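Local structure of hydroxylacyl-CoA dehydrogenase (Streptomyces coelicolor, 5BKA) at residues B[41-46]-B[136-141]; B[91-96]-B[121-126]. The protein probably takes part in the biosynthesis of the polyketide actinorhodin, as a noncanonical member of the NTF2-like superfamily with a SnoaL-like domain. All coordinates share one frame; numbering follows the deposited sequence.

Contact 1. Residues B[41-46]-B[136-141]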
loop_
_atom_site.group_PDB
_atom_site.type_symbol
_atom_site.label_atom_id
_atom_site.label_comp_id
_atom_site.label_asym_id
_atom_site.label_seq_id
_atom_site.Cartn_x
_atom_site.Cartn_y
_atom_site.Cartn_z
ATOM N N GLY B 41 -17.397 -6.268 19.206
ATOM C CA GLY B 41 -16.980 -5.593 17.993
ATOM C C GLY B 41 -18.120 -5.090 17.141
ATOM O O GLY B 41 -19.149 -5.753 17.014
ATOM N N GLU B 42 -17.938 -3.915 16.554
ATOM C CA GLU B 42 -18.956 -3.255 15.754
ATOM C C GLU B 42 -18.436 -3.135 14.328
ATOM O O GLU B 42 -17.333 -2.623 14.107
ATOM C CB GLU B 42 -19.248 -1.881 16.368
ATOM C CG GLU B 42 -20.366 -1.075 15.760
ATOM C CD GLU B 42 -21.241 -0.444 16.817
ATOM O OE1 GLU B 42 -21.978 0.505 16.493
ATOM O OE2 GLU B 42 -21.191 -0.906 17.975
ATOM N N PHE B 43 -19.220 -3.598 13.359
ATOM C CA PHE B 43 -18.809 -3.569 11.958
ATOM C C PHE B 43 -19.974 -3.146 11.076
ATOM O O PHE B 43 -20.983 -3.857 10.997
ATOM C CB PHE B 43 -18.273 -4.933 11.517
ATOM C CG PHE B 43 -17.909 -4.997 10.070
ATOM C CD1 PHE B 43 -16.915 -4.182 9.558
ATOM C CD2 PHE B 43 -18.545 -5.883 9.222
ATOM C CE1 PHE B 43 -16.568 -4.241 8.217
ATOM C CE2 PHE B 43 -18.205 -5.952 7.880
ATOM C CZ PHE B 43 -17.212 -5.127 7.375
ATOM N N ARG B 44 -19.829 -2.012 10.392
ATOM C CA ARG B 44 -20.818 -1.540 9.423
ATOM C C ARG B 44 -20.245 -1.734 8.021
ATOM O O ARG B 44 -19.373 -0.974 7.586
ATOM C CB ARG B 44 -21.188 -0.084 9.681
ATOM C CG ARG B 44 -22.348 0.407 8.836
ATOM C CD ARG B 44 -23.301 1.283 9.631
ATOM N NE ARG B 44 -24.638 1.299 9.042
ATOM C CZ ARG B 44 -25.596 2.154 9.384
ATOM N NH1 ARG B 44 -25.367 3.072 10.313
ATOM N NH2 ARG B 44 -26.782 2.093 8.795
ATOM N N HIS B 45 -20.740 -2.758 7.321
ATOM C CA HIS B 45 -20.262 -3.048 5.971
ATOM C C HIS B 45 -20.629 -1.936 4.999
ATOM O O HIS B 45 -19.844 -1.601 4.104
ATOM C CB HIS B 45 -20.839 -4.382 5.495
ATOM C CG HIS B 45 -19.991 -5.089 4.485
ATOM N ND1 HIS B 45 -19.107 -6.092 4.825
ATOM C CD2 HIS B 45 -19.898 -4.948 3.141
ATOM C CE1 HIS B 45 -18.504 -6.532 3.736
ATOM N NE2 HIS B 45 -18.966 -5.855 2.701
ATOM N N SER B 46 -21.816 -1.353 5.157
ATOM C CA SER B 46 -22.325 -0.352 4.229
ATOM C C SER B 46 -23.471 0.386 4.902
ATOM O O SER B 46 -24.145 -0.187 5.763
ATOM C CB SER B 46 -22.803 -1.005 2.923
ATOM O OG SER B 46 -22.723 -0.101 1.836
ATOM N N ARG B 136 -15.561 -0.680 13.235
ATOM C CA ARG B 136 -15.128 -0.361 11.878
ATOM C C ARG B 136 -16.336 0.092 11.073
ATOM O O ARG B 136 -17.317 -0.650 10.956
ATOM C CB ARG B 136 -14.461 -1.560 11.205
ATOM C CG ARG B 136 -14.302 -1.400 9.712
ATOM C CD ARG B 136 -13.315 -2.403 9.162
ATOM N NE ARG B 136 -11.938 -2.060 9.502
ATOM C CZ ARG B 136 -10.945 -2.941 9.520
ATOM N NH1 ARG B 136 -11.192 -4.209 9.229
ATOM N NH2 ARG B 136 -9.713 -2.560 9.834
ATOM N N HIS B 137 -16.269 1.306 10.530
ATOM C CA HIS B 137 -17.326 1.859 9.693
ATOM C C HIS B 137 -16.754 2.132 8.309
ATOM O O HIS B 137 -15.795 2.899 8.171
ATOM C CB HIS B 137 -17.905 3.134 10.310
ATOM C CG HIS B 137 -18.585 2.906 11.623
ATOM N ND1 HIS B 137 -18.837 3.924 12.518
ATOM C CD2 HIS B 137 -19.063 1.775 12.195
ATOM C CE1 HIS B 137 -19.444 3.431 13.583
ATOM N NE2 HIS B 137 -19.593 2.130 13.413
ATOM N N VAL B 138 -17.341 1.508 7.291
ATOM C CA VAL B 138 -16.867 1.612 5.916
ATOM C C VAL B 138 -17.872 2.423 5.112
ATOM O O VAL B 138 -19.069 2.110 5.102
ATOM C CB VAL B 138 -16.654 0.225 5.286
ATOM C CG1 VAL B 138 -16.126 0.361 3.865
ATOM C CG2 VAL B 138 -15.705 -0.607 6.139
ATOM N N THR B 139 -17.386 3.467 4.445
ATOM C CA THR B 139 -18.183 4.259 3.522
ATOM C C THR B 139 -17.634 4.101 2.109
ATOM O O THR B 139 -16.453 3.802 1.917
ATOM C CB THR B 139 -18.191 5.741 3.915
ATOM O OG1 THR B 139 -16.849 6.245 3.920
ATOM C CG2 THR B 139 -18.801 5.921 5.297
ATOM N N HIS B 140 -18.498 4.310 1.122
ATOM C CA HIS B 140 -18.151 4.109 -0.279
ATOM C C HIS B 140 -18.006 5.462 -0.959
ATOM O O HIS B 140 -18.891 6.318 -0.848
ATOM C CB HIS B 140 -19.211 3.267 -0.990
ATOM C CG HIS B 140 -19.426 1.920 -0.371
ATOM N ND1 HIS B 140 -18.390 1.055 -0.093
ATOM C CD2 HIS B 140 -20.558 1.288 0.019
ATOM C CE1 HIS B 140 -18.874 -0.051 0.444
ATOM N NE2 HIS B 140 -20.186 0.065 0.523
ATOM N N ASP B 141 -16.887 5.647 -1.665
ATOM C CA ASP B 141 -16.588 6.946 -2.260
ATOM C C ASP B 141 -17.576 7.313 -3.359
ATOM O O ASP B 141 -17.780 8.501 -3.632
ATOM C CB ASP B 141 -15.158 6.957 -2.804
ATOM C CG ASP B 141 -14.115 7.041 -1.705
ATOM O OD1 ASP B 141 -14.453 7.493 -0.590
ATOM O OD2 ASP B 141 -12.952 6.656 -1.954
#

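Contact 2. Residues B[91-96]-B[121-126]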
loop_
_atom_site.group_PDB
_atom_site.type_symbol
_atom_site.label_atom_id
_atom_site.label_comp_id
_atom_site.label_asym_id
_atom_site.label_seq_id
_atom_site.Cartn_x
_atom_site.Cartn_y
_atom_site.Cartn_z
ATOM N N GLY B 91 -8.241 7.018 25.512
ATOM C CA GLY B 91 -7.132 6.149 25.186
ATOM C C GLY B 91 -7.279 5.390 23.887
ATOM O O GLY B 91 -6.317 4.736 23.459
ATOM N N SER B 92 -8.445 5.448 23.247
ATOM C CA SER B 92 -8.649 4.774 21.975
ATOM C C SER B 92 -7.824 5.442 20.877
ATOM O O SER B 92 -7.406 6.597 20.989
ATOM C CB SER B 92 -10.129 4.784 21.592
ATOM O OG SER B 92 -10.796 3.633 22.082
ATOM N N ILE B 93 -7.586 4.689 19.809
ATOM C CA ILE B 93 -6.880 5.173 18.629
ATOM C C ILE B 93 -7.886 5.242 17.493
ATOM O O ILE B 93 -8.489 4.226 17.123
ATOM C CB ILE B 93 -5.694 4.271 18.264
ATOM C CG1 ILE B 93 -4.725 4.164 19.449
ATOM C CG2 ILE B 93 -4.976 4.806 17.030
ATOM C CD1 ILE B 93 -4.215 5.500 19.949
ATOM N N THR B 94 -8.086 6.444 16.959
ATOM C CA THR B 94 -8.963 6.652 15.816
ATOM C C THR B 94 -8.127 6.383 14.566
ATOM O O THR B 94 -7.055 6.974 14.404
ATOM C CB THR B 94 -9.448 8.100 15.792
ATOM O OG1 THR B 94 -8.350 8.951 16.181
ATOM C CG2 THR B 94 -10.485 8.270 16.914
ATOM N N ALA B 95 -8.587 5.505 13.685
ATOM C CA ALA B 95 -7.841 5.281 12.454
ATOM C C ALA B 95 -8.738 5.497 11.244
ATOM O O ALA B 95 -9.877 5.018 11.211
ATOM C CB ALA B 95 -7.227 3.880 12.417
ATOM N N THR B 96 -8.220 6.226 10.258
ATOM C CA THR B 96 -8.898 6.425 8.982
ATOM C C THR B 96 -7.948 6.031 7.861
ATOM O O THR B 96 -6.833 6.554 7.778
ATOM C CB THR B 96 -9.350 7.878 8.807
ATOM O OG1 THR B 96 -10.251 8.234 9.861
ATOM C CG2 THR B 96 -10.055 8.053 7.468
ATOM N N ASP B 121 -11.848 3.419 11.817
ATOM C CA ASP B 121 -11.593 2.405 12.826
ATOM C C ASP B 121 -11.420 3.040 14.198
ATOM O O ASP B 121 -10.933 4.168 14.319
ATOM C CB ASP B 121 -10.338 1.592 12.488
ATOM C CG ASP B 121 -10.600 0.506 11.464
ATOM O OD1 ASP B 121 -11.780 0.252 11.145
ATOM O OD2 ASP B 121 -9.619 -0.100 10.983
ATOM N N VAL B 122 -11.818 2.294 15.226
ATOM C CA VAL B 122 -11.529 2.629 16.614
ATOM C C VAL B 122 -10.739 1.466 17.209
ATOM O O VAL B 122 -11.267 0.354 17.340
ATOM C CB VAL B 122 -12.812 2.901 17.414
ATOM C CG1 VAL B 122 -12.466 3.200 18.870
ATOM C CG2 VAL B 122 -13.589 4.051 16.806
ATOM N N LEU B 123 -9.479 1.729 17.559
ATOM C CA LEU B 123 -8.547 0.729 18.060
ATOM C C LEU B 123 -8.371 0.894 19.563
ATOM O O LEU B 123 -8.336 2.019 20.067
ATOM C CB LEU B 123 -7.203 0.842 17.347
ATOM C CG LEU B 123 -7.182 0.399 15.881
ATOM C CD1 LEU B 123 -5.983 0.980 15.149
ATOM C CD2 LEU B 123 -7.185 -1.117 15.791
ATOM N N VAL B 124 -8.233 -0.225 20.275
ATOM C CA VAL B 124 -7.993 -0.185 21.710
ATOM C C VAL B 124 -6.813 -1.079 22.061
ATOM O O VAL B 124 -6.431 -1.984 21.317
ATOM C CB VAL B 124 -9.229 -0.607 22.538
ATOM C CG1 VAL B 124 -10.378 0.367 22.344
ATOM C CG2 VAL B 124 -9.651 -2.029 22.200
ATOM N N ARG B 125 -6.239 -0.795 23.233
ATOM C CA ARG B 125 -5.010 -1.423 23.678
ATOM C C ARG B 125 -5.384 -2.454 24.752
ATOM O O ARG B 125 -5.708 -3.598 24.410
ATOM C CB ARG B 125 -4.047 -0.331 24.157
ATOM C CG ARG B 125 -2.829 -0.737 24.949
ATOM C CD ARG B 125 -1.747 -1.283 24.069
ATOM N NE ARG B 125 -1.165 -0.266 23.200
ATOM C CZ ARG B 125 -0.419 -0.563 22.144
ATOM N NH1 ARG B 125 -0.173 -1.831 21.873
ATOM N NH2 ARG B 125 0.096 0.386 21.377
ATOM N N GLY B 126 -5.379 -2.092 26.018
ATOM C CA GLY B 126 -5.778 -3.016 27.061
ATOM C C GLY B 126 -4.617 -3.401 27.959
ATOM O O GLY B 126 -3.522 -2.834 27.904
HETATM O O HOH W 1 -7.217 2.021 24.680
#

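Contact 1. Residues B[41-46]-B[136-141]
Phe-43 and Arg-136 are bridge partners whose side chains project together from one face of the mixed, curved sheet of an NTF2-like fold, in its parallel part, where strand 41-44 runs almost parallel (5°) to residues 136-140 of the neighbouring strand. Three backbone bonds zip the two together: Arg-136 N to Glu-42 O, Arg-44 N to Arg-136 O, and the longer Val-138 N to Arg-44 O (3.2 Å).

The tight side is the one carrying Phe-43 and Arg-136. With Phe-43 CG anti to the backbone N (chi1 177°), the ring comes to lie against the aliphatic part of the arginine: CG and CD of Arg-136 run alongside CD1 and CE1 of Phe-43, CG lying 3.8 Å from CD1, and Arg-136 CB meets the ring edge in its plane. Helix 54-67 packs on the phenylalanine through Ile-58 and Val-61, while the buried guanidinium is satisfied by Tyr-33, Gln-21 and Asp-121.

The opposite face, with Arg-44 and His-137, is more open and looser: the imidazole touches mainly aliphatic carbon, CD2 standing 3.8 Å from Arg-44 CB and NE2 4.0 Å from Glu-42 CG.

Past the last bridge the chains spread apart, and beyond it Ser-46 and His-140 are joined through their side chains. The link is modest: His-140 NE2 gives Ser-46 OG a weak hydrogen bond of 2.9 Å, bent to 122° at the hydrogen. An alanine in place of His-140 would probably leave the Ser-46 hydroxyl without this partner and open a gap between the diverging ends. The hydroxyl oxygen sits at the imidazole edge, with Ser-46 OG also 3.1 Å from His-140 CD2.

Contact 2. Residues B[91-96]-B[121-126]
Leu-123 and Ala-95, each facing a bridge partner, illustrate how an antiparallel hairpin combines backbone bonding with one well-covered face. Leu-123 gives up the most surface to the contact. It faces Ile-93 in a hydrogen-bonded pair, its N donating to Ile-93 O at 2.7 Å and its O receiving Ile-93 N. The two CB atoms stand 3.9 Å apart, and the leucine, with CG anti to its carbonyl carbon (chi1 -71°), sends CD1 diagonally to Ala-95 CB at 4.2 Å. Helix 10-26 covers this face, with Val-14 and Phe-17 against Leu-123.

Ala-95 buries the next largest area, opposite Asp-121 in a second hydrogen-bonded pair. Asp-121 N reaches Ala-95 O at 2.6 Å, and in return Ala-95 N donates to Asp-121 O. The methyl of Ala-95 sits 3.9 Å from Asp-121 CB, so it is the methylene of the aspartate that packs here.

Between these pairs Thr-94 and Val-122 form a non-hydrogen-bonded pair on the other face, where Ser-92 OG lies 3.3 Å from Val-124 CG1. Where both strands give way to loop, a water joins Gly-91 O to Arg-125 N through two weak bonds.

The chemistry implies a division of labour: the four backbone bonds pair the N-H and C=O groups of Ile-93, Ala-95, Asp-121 and Leu-123, small and branched carbons fill the helix-facing side, and the buried carboxylate of Asp-121, with Arg-136 as salt-bridge partner and a weak hydrogen bond to Tyr-18 OH, is probably held in a fixed orientation.

How the contacts relate
From the N terminus the chain passes helix 10-26 and enters the sheet at strand 41-44, where contact 1 opens a loop that closes only at strand 132-140, some ninety residues later. Helix 54-67 and strand 74-87 follow within it. Contact 2 is nested inside this loop: strand 93-105 turns back into strand 112-124, and 91-96 meets 121-126 to close the hairpin. The next strand, 132-140, lies beside 112-124 on one side and 41-44 on the other, so the contacts, with centres about 15 Å apart, belong to one continuous sheet. A salt bridge from Arg-136 NH2 to Asp-121 OD2 (2.7 Å) joins them directly.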